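Local atomic coordinates of GXWXG domain-containing protein (PDB entry 4MVE), a protein that is of unknown function, a small, largely beta-stranded bacterial protein that combines a GXWXG family region with a DUF4334 region. Residues 57-69 / 77-90. Residues are numbered along the deposited sequence; the frame is centred on the assembly and turned at random.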
loop_
_atom_site.group_PDB
_atom_site.type_symbol
_atom_site.label_atom_id
_atom_site.label_comp_id
_atom_site.label_asym_id
_atom_site.label_seq_id
_atom_site.Cartn_x
_atom_site.Cartn_y
_atom_site.Cartn_z
ATOM N N GLY A 57 -7.025 6.065 -10.747
ATOM C CA GLY A 57 -7.316 5.971 -12.173
ATOM C C GLY A 57 -6.062 5.771 -13.004
ATOM O O GLY A 57 -6.053 4.983 -13.957
HETATM N N MSE A 58 -4.988 6.453 -12.612
HETATM C CA MSE A 58 -3.698 6.421 -13.305
HETATM C C MSE A 58 -2.968 5.096 -13.040
HETATM O O MSE A 58 -2.424 4.512 -13.974
HETATM C CB MSE A 58 -2.853 7.634 -12.904
HETATM C CG MSE A 58 -3.409 8.973 -13.468
HETATM SE SE MSE A 58 -3.774 8.946 -15.413
HETATM C CE MSE A 58 -2.020 8.636 -16.033
ATOM N N LEU A 59 -3.013 4.592 -11.793
ATOM C CA LEU A 59 -2.435 3.301 -11.422
ATOM C C LEU A 59 -3.106 2.169 -12.214
ATOM O O LEU A 59 -2.430 1.287 -12.758
ATOM C CB LEU A 59 -2.596 3.058 -9.909
ATOM C CG LEU A 59 -1.667 3.851 -8.970
ATOM C CD1 LEU A 59 -2.028 3.585 -7.519
ATOM C CD2 LEU A 59 -0.201 3.512 -9.202
ATOM N N LEU A 60 -4.429 2.239 -12.322
ATOM C CA LEU A 60 -5.238 1.285 -13.054
ATOM C C LEU A 60 -4.852 1.300 -14.554
ATOM O O LEU A 60 -4.638 0.240 -15.137
ATOM C CB LEU A 60 -6.727 1.646 -12.844
ATOM C CG LEU A 60 -7.543 0.890 -11.760
ATOM C CD1 LEU A 60 -6.789 0.695 -10.440
ATOM C CD2 LEU A 60 -8.863 1.586 -11.490
ATOM N N GLY A 61 -4.700 2.488 -15.129
ATOM C CA GLY A 61 -4.337 2.649 -16.539
ATOM C C GLY A 61 -2.967 2.091 -16.871
ATOM O O GLY A 61 -2.749 1.546 -17.953
HETATM N N MSE A 62 -2.051 2.164 -15.896
HETATM C CA MSE A 62 -0.704 1.623 -16.023
HETATM C C MSE A 62 -0.659 0.123 -15.743
HETATM O O MSE A 62 0.411 -0.472 -15.887
HETATM C CB MSE A 62 0.204 2.335 -15.063
HETATM C CG MSE A 62 0.648 3.639 -15.596
HETATM SE SE MSE A 62 2.432 3.950 -15.047
HETATM C CE MSE A 62 3.390 2.411 -16.043
ATOM N N ASN A 63 -1.816 -0.487 -15.359
ATOM C CA ASN A 63 -1.928 -1.891 -14.988
ATOM C C ASN A 63 -1.023 -2.194 -13.795
ATOM O O ASN A 63 -0.361 -3.228 -13.767
ATOM C CB ASN A 63 -1.613 -2.840 -16.156
ATOM C CG ASN A 63 -2.782 -3.177 -17.018
ATOM O OD1 ASN A 63 -3.467 -4.187 -16.808
ATOM N ND2 ASN A 63 -2.982 -2.374 -18.046
ATOM N N TRP A 64 -1.011 -1.289 -12.804
ATOM C CA TRP A 64 -0.273 -1.459 -11.560
ATOM C C TRP A 64 -0.604 -2.810 -10.945
ATOM O O TRP A 64 -1.786 -3.156 -10.791
ATOM C CB TRP A 64 -0.626 -0.348 -10.568
ATOM C CG TRP A 64 0.039 -0.534 -9.225
ATOM C CD1 TRP A 64 1.379 -0.579 -8.972
ATOM C CD2 TRP A 64 -0.612 -0.635 -7.962
ATOM N NE1 TRP A 64 1.602 -0.729 -7.623
ATOM C CE2 TRP A 64 0.403 -0.706 -6.972
ATOM C CE3 TRP A 64 -1.966 -0.648 -7.556
ATOM C CZ2 TRP A 64 0.110 -0.830 -5.605
ATOM C CZ3 TRP A 64 -2.254 -0.714 -6.203
ATOM C CH2 TRP A 64 -1.226 -0.829 -5.245
ATOM N N TYR A 65 0.432 -3.592 -10.685
ATOM C CA TYR A 65 0.306 -4.917 -10.085
ATOM C C TYR A 65 0.474 -4.846 -8.555
ATOM O O TYR A 65 -0.374 -5.335 -7.815
ATOM C CB TYR A 65 1.332 -5.897 -10.679
ATOM C CG TYR A 65 1.348 -7.210 -9.927
ATOM C CD1 TYR A 65 0.290 -8.108 -10.036
ATOM C CD2 TYR A 65 2.389 -7.525 -9.055
ATOM C CE1 TYR A 65 0.254 -9.276 -9.278
ATOM C CE2 TYR A 65 2.372 -8.698 -8.303
ATOM C CZ TYR A 65 1.297 -9.571 -8.415
ATOM O OH TYR A 65 1.279 -10.755 -7.714
ATOM N N GLY A 66 1.591 -4.280 -8.112
ATOM C CA GLY A 66 1.904 -4.188 -6.696
ATOM C C GLY A 66 3.267 -3.604 -6.392
ATOM O O GLY A 66 3.661 -2.569 -6.959
ATOM N N LYS A 67 3.978 -4.254 -5.455
ATOM C CA LYS A 67 5.288 -3.759 -4.939
ATOM C C LYS A 67 6.220 -4.885 -4.573
ATOM O O LYS A 67 5.751 -5.991 -4.256
ATOM C CB LYS A 67 5.081 -2.881 -3.678
ATOM C CG LYS A 67 4.078 -1.739 -3.819
ATOM C CD LYS A 67 3.928 -0.931 -2.518
ATOM C CE LYS A 67 2.965 0.207 -2.671
ATOM N NZ LYS A 67 3.519 1.251 -3.571
ATOM N N ARG A 68 7.545 -4.617 -4.642
ATOM C CA ARG A 68 8.589 -5.574 -4.228
ATOM C C ARG A 68 9.501 -4.894 -3.206
ATOM O O ARG A 68 10.095 -3.865 -3.518
ATOM C CB ARG A 68 9.421 -6.125 -5.402
ATOM C CG ARG A 68 10.376 -7.282 -4.933
ATOM C CD ARG A 68 10.861 -8.236 -6.029
ATOM N NE ARG A 68 11.782 -7.584 -6.966
ATOM C CZ ARG A 68 13.074 -7.885 -7.110
ATOM N NH1 ARG A 68 13.824 -7.217 -7.974
ATOM N NH2 ARG A 68 13.632 -8.831 -6.363
ATOM N N PHE A 69 9.541 -5.411 -1.960
ATOM C CA PHE A 69 10.423 -4.867 -0.925
ATOM C C PHE A 69 11.691 -5.770 -0.880
ATOM O O PHE A 69 11.600 -6.890 -0.372
ATOM C CB PHE A 69 9.680 -4.793 0.432
ATOM C CG PHE A 69 8.359 -4.042 0.363
ATOM C CD1 PHE A 69 8.283 -2.691 0.724
ATOM C CD2 PHE A 69 7.189 -4.688 -0.046
ATOM C CE1 PHE A 69 7.070 -1.995 0.632
ATOM C CE2 PHE A 69 5.981 -3.990 -0.136
ATOM C CZ PHE A 69 5.934 -2.648 0.188
ATOM N N PRO A 77 8.394 0.354 -5.948
ATOM C CA PRO A 77 7.025 0.731 -5.562
ATOM C C PRO A 77 5.950 0.478 -6.607
ATOM O O PRO A 77 4.766 0.404 -6.251
ATOM C CB PRO A 77 7.138 2.231 -5.280
ATOM C CG PRO A 77 8.275 2.693 -6.129
ATOM C CD PRO A 77 9.227 1.536 -6.272
ATOM N N LEU A 78 6.326 0.400 -7.883
ATOM C CA LEU A 78 5.325 0.295 -8.959
ATOM C C LEU A 78 5.565 -0.822 -9.919
ATOM O O LEU A 78 5.950 -0.591 -11.071
ATOM C CB LEU A 78 5.244 1.620 -9.749
ATOM C CG LEU A 78 4.927 2.872 -8.909
ATOM C CD1 LEU A 78 5.223 4.115 -9.704
ATOM C CD2 LEU A 78 3.440 2.874 -8.463
ATOM N N LEU A 79 5.260 -2.049 -9.471
ATOM C CA LEU A 79 5.285 -3.219 -10.339
ATOM C C LEU A 79 4.049 -3.136 -11.163
ATOM O O LEU A 79 2.998 -2.794 -10.619
ATOM C CB LEU A 79 5.342 -4.537 -9.544
ATOM C CG LEU A 79 6.564 -4.765 -8.625
ATOM C CD1 LEU A 79 6.438 -6.149 -7.916
ATOM C CD2 LEU A 79 7.915 -4.654 -9.421
ATOM N N CYS A 80 4.175 -3.333 -12.484
ATOM C CA CYS A 80 3.054 -3.222 -13.402
ATOM C C CYS A 80 3.043 -4.407 -14.291
ATOM O O CYS A 80 4.053 -5.103 -14.426
ATOM C CB CYS A 80 3.114 -1.922 -14.213
ATOM S SG CYS A 80 3.048 -0.419 -13.209
ATOM N N ARG A 81 1.905 -4.631 -14.916
ATOM C CA ARG A 81 1.749 -5.715 -15.856
ATOM C C ARG A 81 1.844 -5.156 -17.258
ATOM O O ARG A 81 1.120 -4.210 -17.613
ATOM C CB ARG A 81 0.435 -6.453 -15.619
ATOM C CG ARG A 81 0.515 -7.895 -16.081
ATOM C CD ARG A 81 -0.766 -8.635 -15.814
ATOM N NE ARG A 81 -0.953 -8.997 -14.405
ATOM C CZ ARG A 81 -0.476 -10.102 -13.841
ATOM N NH1 ARG A 81 0.305 -10.924 -14.531
ATOM N NH2 ARG A 81 -0.748 -10.377 -12.576
ATOM N N SER A 82 2.803 -5.692 -18.034
ATOM C CA SER A 82 3.004 -5.298 -19.426
ATOM C C SER A 82 1.982 -6.070 -20.313
ATOM O O SER A 82 1.382 -7.033 -19.812
ATOM C CB SER A 82 4.450 -5.559 -19.841
ATOM O OG SER A 82 4.785 -6.929 -19.705
ATOM N N PRO A 83 1.740 -5.693 -21.601
ATOM C CA PRO A 83 0.724 -6.421 -22.405
ATOM C C PRO A 83 0.917 -7.951 -22.492
ATOM O O PRO A 83 -0.088 -8.674 -22.536
ATOM C CB PRO A 83 0.837 -5.784 -23.796
ATOM C CG PRO A 83 2.115 -4.993 -23.790
ATOM C CD PRO A 83 2.313 -4.566 -22.371
ATOM N N ASP A 84 2.181 -8.449 -22.458
ATOM C CA ASP A 84 2.482 -9.891 -22.547
ATOM C C ASP A 84 2.133 -10.712 -21.258
ATOM O O ASP A 84 2.200 -11.947 -21.296
ATOM C CB ASP A 84 3.959 -10.130 -22.943
ATOM C CG ASP A 84 5.024 -9.633 -21.980
ATOM O OD1 ASP A 84 4.697 -9.399 -20.793
ATOM O OD2 ASP A 84 6.201 -9.523 -22.400
ATOM N N GLY A 85 1.786 -10.041 -20.156
ATOM C CA GLY A 85 1.435 -10.714 -18.905
ATOM C C GLY A 85 2.542 -10.769 -17.863
ATOM O O GLY A 85 2.276 -11.065 -16.690
ATOM N N SER A 86 3.792 -10.485 -18.275
ATOM C CA SER A 86 4.923 -10.478 -17.356
ATOM C C SER A 86 4.869 -9.236 -16.424
ATOM O O SER A 86 4.266 -8.206 -16.759
ATOM C CB SER A 86 6.240 -10.533 -18.120
ATOM O OG SER A 86 6.480 -9.331 -18.831
ATOM N N ILE A 87 5.474 -9.351 -15.243
ATOM C CA ILE A 87 5.457 -8.244 -14.300
ATOM C C ILE A 87 6.830 -7.542 -14.305
ATOM O O ILE A 87 7.863 -8.208 -14.203
ATOM C CB ILE A 87 4.979 -8.712 -12.898
ATOM C CG1 ILE A 87 3.451 -9.025 -12.968
ATOM C CG2 ILE A 87 5.275 -7.638 -11.836
ATOM C CD1 ILE A 87 2.907 -9.984 -11.945
ATOM N N TYR A 88 6.819 -6.193 -14.460
ATOM C CA TYR A 88 8.030 -5.382 -14.522
ATOM C C TYR A 88 7.940 -4.196 -13.573
ATOM O O TYR A 88 6.852 -3.692 -13.232
ATOM C CB TYR A 88 8.308 -4.909 -15.973
ATOM C CG TYR A 88 7.431 -3.757 -16.407
ATOM C CD1 TYR A 88 6.106 -3.965 -16.777
ATOM C CD2 TYR A 88 7.902 -2.443 -16.372
ATOM C CE1 TYR A 88 5.282 -2.906 -17.139
ATOM C CE2 TYR A 88 7.079 -1.373 -16.699
ATOM C CZ TYR A 88 5.770 -1.609 -17.086
ATOM O OH TYR A 88 4.962 -0.566 -17.451
ATOM N N SER A 89 9.104 -3.738 -13.173
ATOM C CA SER A 89 9.233 -2.614 -12.283
ATOM C C SER A 89 9.285 -1.297 -13.058
ATOM O O SER A 89 10.256 -1.049 -13.779
ATOM C CB SER A 89 10.489 -2.776 -11.437
ATOM O OG SER A 89 10.635 -1.612 -10.660
ATOM N N TYR A 90 8.225 -0.462 -12.923
ATOM C CA TYR A 90 8.153 0.875 -13.532
ATOM C C TYR A 90 9.013 1.806 -12.689
ATOM O O TYR A 90 8.782 1.918 -11.483
ATOM C CB TYR A 90 6.704 1.373 -13.627
ATOM C CG TYR A 90 6.579 2.668 -14.401
ATOM C CD1 TYR A 90 7.010 2.761 -15.724
ATOM C CD2 TYR A 90 6.015 3.799 -13.818
ATOM C CE1 TYR A 90 6.959 3.973 -16.417
ATOM C CE2 TYR A 90 5.921 5.006 -14.517
ATOM C CZ TYR A 90 6.392 5.087 -15.815
ATOM O OH TYR A 90 6.272 6.269 -16.497
#
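Opposite Leu79, strand 64-71 spends two residues, Tyr65 and Gly66, where its partner spends one: a classic beta bulge in the antiparallel hairpin it forms with strand 74-81. Both amides donate to Leu79 O, Tyr65 N at 2.7 Å, arriving from one face of its carbonyl plane. Gly66 O takes Leu79 N in return, and glycine suits the second bulge position, whose backbone angles (phi 176°, psi -135°) are readily reached only without a side chain.

The Tyr65 ring turns a face to Ile87 of strand 87-89. With CG anti to the backbone N (chi1 172°), the ring swings across strand 77-81, and CD1, the methyl ending the longer branch of Ile87, sits over its centre, 3.6 Å from the centroid, in a CH-pi contact; Ile87 CG2 lies 4.0 Å from Tyr65 CD2. Arg81 NH2 comes 3.6 Å from Tyr65 CD1, the guanidinium standing nearly perpendicular to the ring, while the phenol OH is hydrogen-bonded to Glu150. Replacing Tyr65 by an alanine would probably leave Ile87 CD1 without its aromatic partner and Glu150 without the hydroxyl.

Selenomethionine Met62, in the turn after helix 54-61, makes a second methyl-on-ring contact. Its bent chain brings CE over the centre of the Tyr90 ring, 3.5 Å from the centroid, with SE above the same face in a Met-aromatic contact. Asn63 closes the helix with a Schellman motif, its positive phi readily tolerated by asparagine, and its carbonyl accepts Arg81 N.

Between helix 54-61 and strand 77-81, Leu59 CD2 meets Leu78 CD2, the side chains crossing at about a right angle. The long chain of buried Lys67, extended until it bends at chi4, can carry NZ to the carbonyl of buried Pro77, reaching Pro77 O at 3.1 Å, in the carbonyl plane and on a lone pair.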